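Local atomic coordinates of pectinesterase inhibitor (Actinidia chinensis, PDB entry 1XG2), a protein that inhibits pectin methylesterase by forming a complex with it, and may take part in the regulation of fruit ripening. Residues S7-C10 / P11-N15; L37-F40 / S41-I44; R71-T74 / C75-Y79; K90-T94 / S95-N99; L134-E137 / D138-I142. One frame throughout, in Å; residues are numbered along the deposited sequence. Where two conformers were deposited one is given.

In the fold
Helices 34-60, 66-95, 98-118 and 127-149 make the four-helix bundle, and helices 4-9 and 16-24 precede it. Contact 1, in the linker of that preceding pair, sits about 11 Å from contact 5, centre to centre; Arg14 N reaches Asp141 OD2 at 2.8 Å and Asn15 ND2 reaches Asp138 OD1 at 3.1 Å. Contact 2 meets contact 4 through a salt bridge of 2.7 Å from Lys90 NZ to Asp43 OD1. Contacts 3 and 4 share helix 66-95, their centres about 27 Å apart. Contact 3 packs on contact 5 through Tyr79 and Leu136, and five of its residues come within reach of the pectinesterase 1 chain.

Contact 1 of 5, residues S7-C10 / P11-N15; sequences SEIC and PKTRN
A 3-10 turn through Cys10, Pro11 and Lys12 leads from helix 4-9 into the linker before helix 16-24, and two i to i+3 bonds define it: Lys12 N to Ile9 O at 3.0 Å and Thr13 N to Cys10 O at 3.1 Å. Cys10 O has a second donor, Thr13 OG1, at 2.8 Å. The hydroxyl arrives in the carbonyl plane on a lone pair, whereas the amide comes from 58° above it; chi1 of 67° turns OG1 back toward the turn. A valine in place of Thr13 would probably cost Cys10 O its in-plane donor and leave the turn less firmly closed. Pro11 has no N-H to offer, and its CG rests 3.2 Å from Ser7 O. The Lys12 chain, bent at its last torsion, curls back until NZ meets Glu8 O on a lone pair at 2.7 Å. Cys10 SG is tied to Cys19 of helix 16-24. An ammonium group on a carbonyl near the C-terminal end of helix 4-9 probably offsets the partial negative charge there.

Contact 2 of 5, residues L37-F40 / S41-I44; sequences LGQF and SIDI
Leu37 O receives two donors from Ser41: the backbone N at 2.9 Å and the hydroxyl OG at 3.1 Å, the latter 39° above the carbonyl plane. Ser41 was modelled in two conformers, so the hydroxyl bond belongs to one of them and is the less certain of the pair. The setting is a two-turn piece of helix 34-60, a member of the four-helix bundle, and the regular i to i+4 pattern continues with Ile42 N on Gly38 O and Ile44 N on Phe40 O. Between side chains, the clearest meeting is that of Phe40 and Ile44. The Phe40 ring swings along the helix toward the later turn because chi1 is -177°, and Ile44 CG1 stands 4.2 Å from the ring centroid, 29° off the normal, an off-centre CH-pi contact. Ile44 CD1 lies 4.1 Å from both CE2 and CZ of Phe40. Round the helix, Gln39 and Ile42 run side by side in one direction; the bend of the glutamine chain at chi2 sets OE1 4.1 Å from Ile42 CD1. The same OE1 accepts from Lys90 of helix 66-95, which also forms a salt bridge with Asp43, while Leu93 and Val143 pack on Ile42. Gly38 brings no side chain to this turn, and Ile42 CG1 lies 3.3 Å from Gly38 O.

Contact 3 of 5, residues R71-T74 / C75-Y79; sequences RYET and CSENY
Thr74 and Asn78 lie side by side and point the same way, whereas Glu73 and Glu77 cross at about a right angle. In the first pair, chi1 of -83° keeps the Asn78 amide beside its backbone N, and ND2 turns back to Thr74 O, 2.8 Å away at an N-H...O angle of 168°. That oxygen lies in the plane of the asparagine amide and also takes Asn78 N at 3.0 Å. With a leucine replacing Asn78 the second, side-chain grip on Thr74 O is likely to be lost. These occupy the face that helix 66-95 of the bundle turns to the pectinesterase 1 chain, where Thr78 of that chain bonds Thr74 OG1 and Phe80 of that chain packs on Asn78. The carboxylate planes of Glu73 and Glu77 are turned 66° against each other, Glu73 OE2 3.7 Å from Glu77 OE1; their repulsion may be eased in part by Arg81 of pectinesterase 1, at long, weak ion-pair range of Glu77. Cys75 SG, disulfide-bonded to Cys115, passes 3.3 Å from Arg71 O.

Contact 4 of 5, residues K90-T94 / S95-N99; sequences KQFLT and SGDYN
Different first torsions bring Phe92 and Asp97 together: the ring's CG lies beside its backbone N (chi1 -73°), the carboxylate's CG anti to its own (chi1 -177°), and the two side chains end up alongside each other, pointing the same way. Their planes are nearly perpendicular, at 82°, with Asp97 OD2 3.7 Å from Phe92 CD2. The carboxylate caps a backbone N at the start of helix 98-118, OD2 also bonds Ser100 OG, and Tyr104 of that helix meets the Phe92 ring. Tyr98 folds back over the turn: Gly96 O stands 3.6 Å above the centre of the Tyr98 ring, on one face, and Leu93 CD1 approaches Tyr98 CE2 at 4.0 Å. On the helical side, Lys90 O is held from opposite faces of its plane by Thr94 N and by Thr94 OG1, the hydroxyl at 3.0 Å. A water donates to Gln91 O, which also accepts Ser95 N. The chain reverses through two backbone bonds, Asp97 N to Phe92 O at 2.9 Å and Gly96 N to Leu93 O at 3.1 Å. Gly96 has a positive phi, at which any side chain would collide with the carbonyl O of Ser95, which explains the glycine. Together these are a Schellman motif closing helix 66-95, followed at once by the Asp97 N-cap, a tight connection between consecutive helices of the bundle.

Contact 5 of 5, residues L134-E137 / D138-I142; sequences LKLE and DLCDI
The carboxylate of Asp138 turns one face onto Leu134 O, which stands almost straight above CG, 3.0 Å away, and 3.2 Å from each of OD1 and OD2. Three acceptor oxygens meet here without a proton between them, so the contact of the carboxylate with Leu134 O is no hydrogen bond; the carbonyl instead takes Asp138 N at 2.9 Å. Holding CG beside the backbone N (chi1 -66°) is what lays the flat group over the preceding turn. From OD2 a water at 2.8 Å links to OE1 of Glu137, 2.9 Å from it, although other acceptors compete for its protons, while Asn15 bonds OD1. On the side toward helix 98-118, Leu136 extends along the helix and puts CD1 3.7 Å from Cys140 SG; Ala112 and Ala108 of that helix lie against these two residues. Toward helix 34-60, Lys135 and Leu139 run side by side, with Lys135 CG 4.0 Å from Leu139 CD1 and Ser48 touching both. These residues form part of helix 127-149 near the centre of the chain, with Leu136, Leu139 and Cys140 packed toward its bundle neighbours. Its acidic face carries Glu137, Asp138 and Asp141, and the linker at Arg14 and Asn15 supplies donors to it. Arg14 pairs with the first two acids at long, weak range; it, the bridging water and the Asn15 bond probably temper the repulsion between Glu137 and Asp138.

Contact 1 of 5, residues S7-C10 / P11-N15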
loop_
_atom_site.group_PDB
_atom_site.type_symbol
_atom_site.label_atom_id
_atom_site.label_comp_id
_atom_site.label_asym_id
_atom_site.label_seq_id
_atom_site.Cartn_x
_atom_site.Cartn_y
_atom_site.Cartn_z
ATOM N N SER B 7 -9.888 16.720 25.256
ATOM C CA SER B 7 -9.103 17.889 24.861
ATOM C C SER B 7 -7.770 17.541 24.200
ATOM O O SER B 7 -7.192 18.373 23.503
ATOM C CB SER B 7 -8.866 18.824 26.056
ATOM O OG SER B 7 -7.901 18.247 26.918
ATOM N N GLU B 8 -7.287 16.320 24.413
ATOM C CA GLU B 8 -6.096 15.839 23.712
ATOM C C GLU B 8 -6.382 15.142 22.397
ATOM O O GLU B 8 -5.484 15.010 21.560
ATOM C CB GLU B 8 -5.328 14.863 24.597
ATOM C CG GLU B 8 -4.834 15.472 25.892
ATOM C CD GLU B 8 -3.952 14.500 26.650
ATOM O OE1 GLU B 8 -4.174 14.314 27.850
ATOM O OE2 GLU B 8 -3.056 13.915 26.015
ATOM N N ILE B 9 -7.608 14.657 22.229
ATOM C CA ILE B 9 -7.966 13.863 21.058
ATOM C C ILE B 9 -8.535 14.734 19.957
ATOM O O ILE B 9 -7.968 14.826 18.876
ATOM C CB ILE B 9 -8.972 12.756 21.442
ATOM C CG1 ILE B 9 -8.333 11.767 22.418
ATOM C CG2 ILE B 9 -9.416 11.989 20.207
ATOM C CD1 ILE B 9 -9.358 10.875 23.128
ATOM N N CYS B 10 -9.659 15.387 20.238
ATOM C CA CYS B 10 -10.404 16.063 19.187
ATOM C C CYS B 10 -9.608 17.126 18.407
ATOM O O CYS B 10 -9.669 17.129 17.186
ATOM C CB CYS B 10 -11.743 16.589 19.725
ATOM S SG CYS B 10 -12.804 15.173 20.079
ATOM N N PRO B 11 -8.858 18.000 19.072
ATOM C CA PRO B 11 -8.030 18.992 18.345
ATOM C C PRO B 11 -6.985 18.422 17.369
ATOM O O PRO B 11 -6.595 19.127 16.441
ATOM C CB PRO B 11 -7.322 19.762 19.461
ATOM C CG PRO B 11 -8.142 19.529 20.670
ATOM C CD PRO B 11 -8.768 18.165 20.533
ATOM N N LYS B 12 -6.553 17.181 17.578
ATOM C CA LYS B 12 -5.589 16.518 16.693
ATOM C C LYS B 12 -6.234 15.809 15.502
ATOM O O LYS B 12 -5.519 15.319 14.626
ATOM C CB LYS B 12 -4.754 15.502 17.485
ATOM C CG LYS B 12 -3.710 16.108 18.404
ATOM C CD LYS B 12 -3.055 15.023 19.272
ATOM C CE LYS B 12 -2.210 15.616 20.391
ATOM N NZ LYS B 12 -3.025 16.130 21.536
ATOM N N THR B 13 -7.561 15.697 15.473
ATOM C CA THR B 13 -8.229 15.050 14.355
ATOM C C THR B 13 -8.504 16.055 13.250
ATOM O O THR B 13 -8.491 17.265 13.466
ATOM C CB THR B 13 -9.601 14.399 14.766
ATOM O OG1 THR B 13 -10.548 15.417 15.138
ATOM C CG2 THR B 13 -9.472 13.514 15.993
ATOM N N ARG B 14 -8.816 15.543 12.074
ATOM C CA ARG B 14 -9.100 16.403 10.939
ATOM C C ARG B 14 -10.496 17.026 10.992
ATOM O O ARG B 14 -10.761 18.005 10.291
ATOM C CB ARG B 14 -8.870 15.648 9.629
ATOM C CG ARG B 14 -9.757 14.480 9.429
ATOM C CD ARG B 14 -9.160 13.417 8.516
ATOM N NE ARG B 14 -9.523 13.637 7.118
ATOM C CZ ARG B 14 -8.665 13.738 6.107
ATOM N NH1 ARG B 14 -7.354 13.713 6.293
ATOM N NH2 ARG B 14 -9.123 13.892 4.886
ATOM N N ASN B 15 -11.381 16.484 11.826
ATOM C CA ASN B 15 -12.699 17.079 12.040
ATOM C C ASN B 15 -13.012 17.097 13.544
ATOM O O ASN B 15 -13.705 16.215 14.055
ATOM C CB ASN B 15 -13.779 16.305 11.266
ATOM C CG ASN B 15 -15.108 17.018 11.249
ATOM O OD1 ASN B 15 -15.355 17.915 12.064
ATOM N ND2 ASN B 15 -15.986 16.622 10.318
#

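Contact 2 of 5, residues L37-F40 / S41-I44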
loop_
_atom_site.group_PDB
_atom_site.type_symbol
_atom_site.label_atom_id
_atom_site.label_comp_id
_atom_site.label_asym_id
_atom_site.label_seq_id
_atom_site.Cartn_x
_atom_site.Cartn_y
_atom_site.Cartn_z
ATOM N N LEU B 37 -12.103 5.008 25.288
ATOM C CA LEU B 37 -12.468 5.937 24.214
ATOM C C LEU B 37 -12.116 5.310 22.877
ATOM O O LEU B 37 -12.890 5.412 21.937
ATOM C CB LEU B 37 -11.770 7.288 24.393
ATOM C CG LEU B 37 -12.179 8.040 25.662
ATOM C CD1 LEU B 37 -11.285 9.245 25.878
ATOM C CD2 LEU B 37 -13.640 8.456 25.600
ATOM N N GLY B 38 -10.977 4.606 22.827
ATOM C CA GLY B 38 -10.545 3.867 21.647
ATOM C C GLY B 38 -11.545 2.834 21.157
ATOM O O GLY B 38 -11.900 2.819 19.982
ATOM N N GLN B 39 -12.014 1.975 22.056
ATOM C CA GLN B 39 -12.974 0.941 21.677
ATOM C C GLN B 39 -14.276 1.562 21.195
ATOM O O GLN B 39 -14.884 1.089 20.245
ATOM C CB GLN B 39 -13.254 -0.025 22.835
ATOM C CG GLN B 39 -12.060 -0.890 23.275
ATOM C CD GLN B 39 -11.647 -1.975 22.263
ATOM O OE1 GLN B 39 -12.204 -2.040 21.158
ATOM N NE2 GLN B 39 -10.695 -2.808 22.625
ATOM N N PHE B 40 -14.681 2.650 21.837
ATOM C CA PHE B 40 -15.917 3.321 21.469
ATOM C C PHE B 40 -15.781 3.884 20.062
ATOM O O PHE B 40 -16.688 3.752 19.229
ATOM C CB PHE B 40 -16.222 4.444 22.468
ATOM C CG PHE B 40 -17.505 5.149 22.202
ATOM C CD1 PHE B 40 -18.707 4.590 22.606
ATOM C CD2 PHE B 40 -17.519 6.358 21.527
ATOM C CE1 PHE B 40 -19.916 5.232 22.351
ATOM C CE2 PHE B 40 -18.730 7.000 21.258
ATOM C CZ PHE B 40 -19.925 6.439 21.683
ATOM N N SER B 41 -14.628 4.488 19.816
ATOM C CA SER B 41 -14.368 5.150 18.548
ATOM C C SER B 41 -14.228 4.132 17.421
ATOM O O SER B 41 -14.691 4.333 16.306
ATOM C CB SER B 41 -13.076 5.955 18.687
ATOM O OG SER B 41 -13.449 7.206 19.498
ATOM N N ILE B 42 -13.670 2.949 17.681
ATOM C CA ILE B 42 -13.626 1.909 16.648
ATOM C C ILE B 42 -15.054 1.467 16.325
ATOM O O ILE B 42 -15.400 1.314 15.171
ATOM C CB ILE B 42 -12.757 0.688 17.077
ATOM C CG1 ILE B 42 -11.297 1.084 17.262
ATOM C CG2 ILE B 42 -12.834 -0.433 16.034
ATOM C CD1 ILE B 42 -10.497 0.052 18.069
ATOM N N ASP B 43 -15.874 1.280 17.348
ATOM C CA ASP B 43 -17.260 0.847 17.164
ATOM C C ASP B 43 -18.018 1.820 16.271
ATOM O O ASP B 43 -18.735 1.400 15.371
ATOM C CB ASP B 43 -17.990 0.735 18.503
ATOM C CG ASP B 43 -17.564 -0.478 19.319
ATOM O OD1 ASP B 43 -16.738 -1.314 18.849
ATOM O OD2 ASP B 43 -18.007 -0.652 20.473
ATOM N N ILE B 44 -17.826 3.115 16.513
ATOM C CA ILE B 44 -18.456 4.164 15.725
ATOM C C ILE B 44 -17.997 4.115 14.274
ATOM O O ILE B 44 -18.815 4.211 13.358
ATOM C CB ILE B 44 -18.128 5.561 16.326
ATOM C CG1 ILE B 44 -18.808 5.742 17.689
ATOM C CG2 ILE B 44 -18.557 6.659 15.390
ATOM C CD1 ILE B 44 -20.282 5.985 17.619
#

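Contact 3 of 5, residues R71-T74 / C75-Y79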
loop_
_atom_site.group_PDB
_atom_site.type_symbol
_atom_site.label_atom_id
_atom_site.label_comp_id
_atom_site.label_asym_id
_atom_site.label_seq_id
_atom_site.Cartn_x
_atom_site.Cartn_y
_atom_site.Cartn_z
ATOM N N ARG B 71 -16.618 1.397 -10.520
ATOM C CA ARG B 71 -16.235 2.304 -9.440
ATOM C C ARG B 71 -16.925 1.921 -8.133
ATOM O O ARG B 71 -16.276 1.818 -7.071
ATOM C CB ARG B 71 -16.499 3.757 -9.825
ATOM C CG ARG B 71 -15.590 4.219 -10.932
ATOM C CD ARG B 71 -15.896 5.598 -11.470
ATOM N NE ARG B 71 -14.828 6.024 -12.357
ATOM C CZ ARG B 71 -14.502 7.279 -12.611
ATOM N NH1 ARG B 71 -13.479 7.529 -13.412
ATOM N NH2 ARG B 71 -15.198 8.284 -12.105
ATOM N N TYR B 72 -18.226 1.647 -8.200
ATOM C CA TYR B 72 -18.946 1.202 -7.017
ATOM C C TYR B 72 -18.422 -0.135 -6.502
ATOM O O TYR B 72 -18.385 -0.362 -5.298
ATOM C CB TYR B 72 -20.435 1.054 -7.295
ATOM C CG TYR B 72 -21.196 2.341 -7.539
ATOM C CD1 TYR B 72 -22.296 2.357 -8.402
ATOM C CD2 TYR B 72 -20.852 3.532 -6.887
ATOM C CE1 TYR B 72 -23.020 3.520 -8.626
ATOM C CE2 TYR B 72 -21.558 4.698 -7.110
ATOM C CZ TYR B 72 -22.652 4.690 -7.975
ATOM O OH TYR B 72 -23.361 5.858 -8.189
ATOM N N GLU B 73 -18.032 -1.029 -7.405
ATOM C CA GLU B 73 -17.569 -2.340 -6.970
ATOM C C GLU B 73 -16.238 -2.194 -6.243
ATOM O O GLU B 73 -15.994 -2.870 -5.255
ATOM C CB GLU B 73 -17.458 -3.333 -8.123
ATOM C CG GLU B 73 -17.093 -4.750 -7.665
ATOM C CD GLU B 73 -18.103 -5.367 -6.677
ATOM O OE1 GLU B 73 -19.328 -5.129 -6.825
ATOM O OE2 GLU B 73 -17.679 -6.101 -5.739
ATOM N N THR B 74 -15.403 -1.283 -6.719
ATOM C CA THR B 74 -14.128 -0.987 -6.064
ATOM C C THR B 74 -14.400 -0.422 -4.663
ATOM O O THR B 74 -13.790 -0.836 -3.672
ATOM C CB THR B 74 -13.344 0.008 -6.937
ATOM O OG1 THR B 74 -12.849 -0.662 -8.103
ATOM C CG2 THR B 74 -12.096 0.533 -6.242
ATOM N N CYS B 75 -15.341 0.520 -4.577
ATOM C CA CYS B 75 -15.726 1.102 -3.287
ATOM C C CYS B 75 -16.195 0.026 -2.339
ATOM O O CYS B 75 -15.786 -0.024 -1.180
ATOM C CB CYS B 75 -16.820 2.154 -3.484
ATOM S SG CYS B 75 -16.184 3.615 -4.314
ATOM N N SER B 76 -17.028 -0.868 -2.858
ATOM C CA SER B 76 -17.571 -1.965 -2.083
ATOM C C SER B 76 -16.470 -2.888 -1.519
ATOM O O SER B 76 -16.504 -3.258 -0.351
ATOM C CB SER B 76 -18.541 -2.751 -2.966
ATOM O OG SER B 76 -19.065 -3.849 -2.270
ATOM N N GLU B 77 -15.498 -3.245 -2.351
ATOM C CA GLU B 77 -14.379 -4.101 -1.912
ATOM C C GLU B 77 -13.543 -3.415 -0.827
ATOM O O GLU B 77 -13.160 -4.033 0.164
ATOM C CB GLU B 77 -13.507 -4.490 -3.107
ATOM C CG GLU B 77 -14.204 -5.471 -4.041
ATOM C CD GLU B 77 -13.461 -5.732 -5.355
ATOM O OE1 GLU B 77 -14.050 -6.416 -6.235
ATOM O OE2 GLU B 77 -12.315 -5.267 -5.521
ATOM N N ASN B 78 -13.310 -2.123 -1.005
ATOM C CA ASN B 78 -12.566 -1.327 -0.040
ATOM C C ASN B 78 -13.276 -1.192 1.290
ATOM O O ASN B 78 -12.643 -1.290 2.342
ATOM C CB ASN B 78 -12.253 0.051 -0.611
ATOM C CG ASN B 78 -11.016 0.037 -1.478
ATOM O OD1 ASN B 78 -9.890 0.185 -0.987
ATOM N ND2 ASN B 78 -11.210 -0.128 -2.769
ATOM N N TYR B 79 -14.595 -1.004 1.260
ATOM C CA TYR B 79 -15.339 -0.911 2.502
ATOM C C TYR B 79 -15.372 -2.266 3.214
ATOM O O TYR B 79 -15.338 -2.311 4.433
ATOM C CB TYR B 79 -16.745 -0.326 2.282
ATOM C CG TYR B 79 -16.739 1.172 2.401
ATOM C CD1 TYR B 79 -16.324 1.976 1.340
ATOM C CD2 TYR B 79 -17.088 1.790 3.597
ATOM C CE1 TYR B 79 -16.292 3.373 1.458
ATOM C CE2 TYR B 79 -17.079 3.181 3.726
ATOM C CZ TYR B 79 -16.673 3.960 2.657
ATOM O OH TYR B 79 -16.661 5.332 2.793
#

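Contact 4 of 5, residues K90-T94 / S95-N99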
loop_
_atom_site.group_PDB
_atom_site.type_symbol
_atom_site.label_atom_id
_atom_site.label_comp_id
_atom_site.label_asym_id
_atom_site.label_seq_id
_atom_site.Cartn_x
_atom_site.Cartn_y
_atom_site.Cartn_z
ATOM N N LYS B 90 -10.093 -3.745 17.114
ATOM C CA LYS B 90 -10.575 -3.934 18.491
ATOM C C LYS B 90 -9.684 -4.901 19.288
ATOM O O LYS B 90 -9.357 -4.654 20.450
ATOM C CB LYS B 90 -12.013 -4.455 18.510
ATOM C CG LYS B 90 -13.050 -3.483 17.938
ATOM C CD LYS B 90 -14.494 -3.921 18.231
ATOM C CE LYS B 90 -14.890 -3.816 19.740
ATOM N NZ LYS B 90 -14.824 -2.445 20.372
ATOM N N GLN B 91 -9.318 -6.014 18.667
ATOM C CA GLN B 91 -8.517 -7.038 19.345
ATOM C C GLN B 91 -7.113 -6.523 19.630
ATOM O O GLN B 91 -6.537 -6.805 20.670
ATOM C CB GLN B 91 -8.424 -8.310 18.493
ATOM C CG GLN B 91 -9.744 -9.036 18.226
ATOM C CD GLN B 91 -9.572 -10.218 17.239
ATOM O OE1 GLN B 91 -9.750 -11.384 17.617
ATOM N NE2 GLN B 91 -9.220 -9.912 15.982
ATOM N N PHE B 92 -6.554 -5.767 18.688
ATOM C CA PHE B 92 -5.226 -5.196 18.863
ATOM C C PHE B 92 -5.214 -4.194 20.027
ATOM O O PHE B 92 -4.274 -4.161 20.830
ATOM C CB PHE B 92 -4.752 -4.510 17.564
ATOM C CG PHE B 92 -4.363 -5.459 16.459
ATOM C CD1 PHE B 92 -4.922 -5.326 15.187
ATOM C CD2 PHE B 92 -3.425 -6.462 16.669
ATOM C CE1 PHE B 92 -4.569 -6.187 14.160
ATOM C CE2 PHE B 92 -3.053 -7.320 15.632
ATOM C CZ PHE B 92 -3.628 -7.182 14.382
ATOM N N LEU B 93 -6.260 -3.382 20.131
ATOM C CA LEU B 93 -6.348 -2.415 21.223
ATOM C C LEU B 93 -6.414 -3.153 22.581
ATOM O O LEU B 93 -5.710 -2.788 23.519
ATOM C CB LEU B 93 -7.547 -1.477 21.022
ATOM C CG LEU B 93 -7.839 -0.410 22.082
ATOM C CD1 LEU B 93 -6.614 0.399 22.443
ATOM C CD2 LEU B 93 -8.968 0.512 21.597
ATOM N N THR B 94 -7.229 -4.201 22.651
ATOM C CA THR B 94 -7.367 -5.024 23.863
ATOM C C THR B 94 -6.034 -5.623 24.296
ATOM O O THR B 94 -5.696 -5.634 25.476
ATOM C CB THR B 94 -8.362 -6.151 23.604
ATOM O OG1 THR B 94 -9.648 -5.605 23.268
ATOM C CG2 THR B 94 -8.599 -6.994 24.889
ATOM N N SER B 95 -5.265 -6.072 23.305
ATOM C CA SER B 95 -3.989 -6.739 23.560
ATOM C C SER B 95 -2.859 -5.740 23.845
ATOM O O SER B 95 -1.771 -6.099 24.276
ATOM C CB SER B 95 -3.639 -7.585 22.335
ATOM O OG SER B 95 -4.336 -8.829 22.408
ATOM N N GLY B 96 -3.107 -4.454 23.642
ATOM C CA GLY B 96 -2.086 -3.445 23.846
ATOM C C GLY B 96 -1.110 -3.312 22.689
ATOM O O GLY B 96 -0.043 -2.758 22.847
ATOM N N ASP B 97 -1.476 -3.818 21.519
ATOM C CA ASP B 97 -0.628 -3.706 20.331
ATOM C C ASP B 97 -1.050 -2.452 19.556
ATOM O O ASP B 97 -1.793 -2.519 18.575
ATOM C CB ASP B 97 -0.780 -4.974 19.495
ATOM C CG ASP B 97 0.106 -5.002 18.278
ATOM O OD1 ASP B 97 0.844 -4.021 18.028
ATOM O OD2 ASP B 97 0.107 -5.988 17.509
ATOM N N TYR B 98 -0.542 -1.311 20.002
ATOM C CA TYR B 98 -0.962 -0.024 19.462
ATOM C C TYR B 98 -0.364 0.230 18.084
ATOM O O TYR B 98 -0.928 1.001 17.305
ATOM C CB TYR B 98 -0.593 1.116 20.422
ATOM C CG TYR B 98 -1.070 0.855 21.830
ATOM C CD1 TYR B 98 -0.239 1.083 22.923
ATOM C CD2 TYR B 98 -2.332 0.329 22.062
ATOM C CE1 TYR B 98 -0.668 0.812 24.218
ATOM C CE2 TYR B 98 -2.769 0.046 23.355
ATOM C CZ TYR B 98 -1.930 0.290 24.425
ATOM O OH TYR B 98 -2.387 0.014 25.703
ATOM N N ASN B 99 0.759 -0.421 17.783
ATOM C CA ASN B 99 1.355 -0.306 16.448
ATOM C C ASN B 99 0.429 -0.957 15.429
ATOM O O ASN B 99 0.112 -0.349 14.415
ATOM C CB ASN B 99 2.757 -0.894 16.406
ATOM C CG ASN B 99 3.767 -0.040 17.141
ATOM O OD1 ASN B 99 3.703 1.187 17.089
ATOM N ND2 ASN B 99 4.723 -0.689 17.834
HETATM O O HOH W 1 -7.326 -9.298 21.675
#

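Contact 5 of 5, residues L134-E137 / D138-I142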
loop_
_atom_site.group_PDB
_atom_site.type_symbol
_atom_site.label_atom_id
_atom_site.label_comp_id
_atom_site.label_asym_id
_atom_site.label_seq_id
_atom_site.Cartn_x
_atom_site.Cartn_y
_atom_site.Cartn_z
ATOM N N LEU B 134 -15.828 10.763 3.529
ATOM C CA LEU B 134 -15.193 11.765 4.387
ATOM C C LEU B 134 -15.509 11.485 5.838
ATOM O O LEU B 134 -14.673 11.736 6.728
ATOM C CB LEU B 134 -15.627 13.192 4.041
ATOM C CG LEU B 134 -15.175 13.767 2.705
ATOM C CD1 LEU B 134 -15.611 15.228 2.617
ATOM C CD2 LEU B 134 -13.673 13.634 2.513
ATOM N N LYS B 135 -16.700 10.949 6.084
ATOM C CA LYS B 135 -17.095 10.600 7.437
ATOM C C LYS B 135 -16.271 9.422 7.979
ATOM O O LYS B 135 -15.825 9.453 9.111
ATOM C CB LYS B 135 -18.582 10.275 7.504
ATOM C CG LYS B 135 -19.100 10.155 8.914
ATOM C CD LYS B 135 -20.508 9.614 8.941
ATOM C CE LYS B 135 -21.424 10.371 9.912
ATOM N NZ LYS B 135 -22.395 9.403 10.542
ATOM N N LEU B 136 -16.072 8.388 7.175
ATOM C CA LEU B 136 -15.275 7.266 7.641
ATOM C C LEU B 136 -13.864 7.741 7.923
ATOM O O LEU B 136 -13.251 7.308 8.884
ATOM C CB LEU B 136 -15.228 6.147 6.613
ATOM C CG LEU B 136 -14.447 4.920 7.086
ATOM C CD1 LEU B 136 -15.013 4.407 8.392
ATOM C CD2 LEU B 136 -14.465 3.829 6.005
ATOM N N GLU B 137 -13.353 8.614 7.064
ATOM C CA GLU B 137 -12.006 9.149 7.226
ATOM C C GLU B 137 -11.903 9.909 8.547
ATOM O O GLU B 137 -10.973 9.688 9.329
ATOM C CB GLU B 137 -11.635 10.053 6.050
ATOM C CG GLU B 137 -11.301 9.312 4.764
ATOM C CD GLU B 137 -10.995 10.247 3.609
ATOM O OE1 GLU B 137 -11.201 11.470 3.749
ATOM O OE2 GLU B 137 -10.549 9.759 2.556
ATOM N N ASP B 138 -12.885 10.764 8.821
ATOM C CA ASP B 138 -12.904 11.566 10.050
ATOM C C ASP B 138 -12.993 10.671 11.290
ATOM O O ASP B 138 -12.329 10.912 12.308
ATOM C CB ASP B 138 -14.060 12.578 10.012
ATOM C CG ASP B 138 -13.889 13.633 8.927
ATOM O OD1 ASP B 138 -14.872 14.349 8.578
ATOM O OD2 ASP B 138 -12.802 13.827 8.358
ATOM N N LEU B 139 -13.817 9.631 11.209
ATOM C CA LEU B 139 -14.026 8.732 12.327
ATOM C C LEU B 139 -12.802 7.875 12.589
ATOM O O LEU B 139 -12.442 7.647 13.744
ATOM C CB LEU B 139 -15.235 7.830 12.078
ATOM C CG LEU B 139 -16.556 8.602 12.091
ATOM C CD1 LEU B 139 -17.733 7.683 11.777
ATOM C CD2 LEU B 139 -16.736 9.331 13.408
ATOM N N CYS B 140 -12.179 7.403 11.513
ATOM C CA CYS B 140 -10.973 6.579 11.627
ATOM C C CYS B 140 -9.823 7.411 12.186
ATOM O O CYS B 140 -8.944 6.900 12.889
ATOM C CB CYS B 140 -10.596 5.985 10.282
ATOM S SG CYS B 140 -11.602 4.568 9.767
ATOM N N ASP B 141 -9.834 8.703 11.887
ATOM C CA ASP B 141 -8.816 9.600 12.412
ATOM C C ASP B 141 -8.894 9.724 13.945
ATOM O O ASP B 141 -7.869 9.871 14.603
ATOM C CB ASP B 141 -8.919 10.961 11.752
ATOM C CG ASP B 141 -7.639 11.738 11.838
ATOM O OD1 ASP B 141 -6.544 11.141 11.704
ATOM O OD2 ASP B 141 -7.627 12.956 12.009
ATOM N N ILE B 142 -10.093 9.636 14.517
ATOM C CA ILE B 142 -10.225 9.612 15.970
ATOM C C ILE B 142 -9.462 8.397 16.509
ATOM O O ILE B 142 -8.722 8.485 17.477
ATOM C CB ILE B 142 -11.707 9.578 16.437
ATOM C CG1 ILE B 142 -12.496 10.778 15.911
ATOM C CG2 ILE B 142 -11.774 9.643 17.951
ATOM C CD1 ILE B 142 -13.994 10.611 16.031
HETATM O O HOH W 2 -11.933 13.504 5.738
#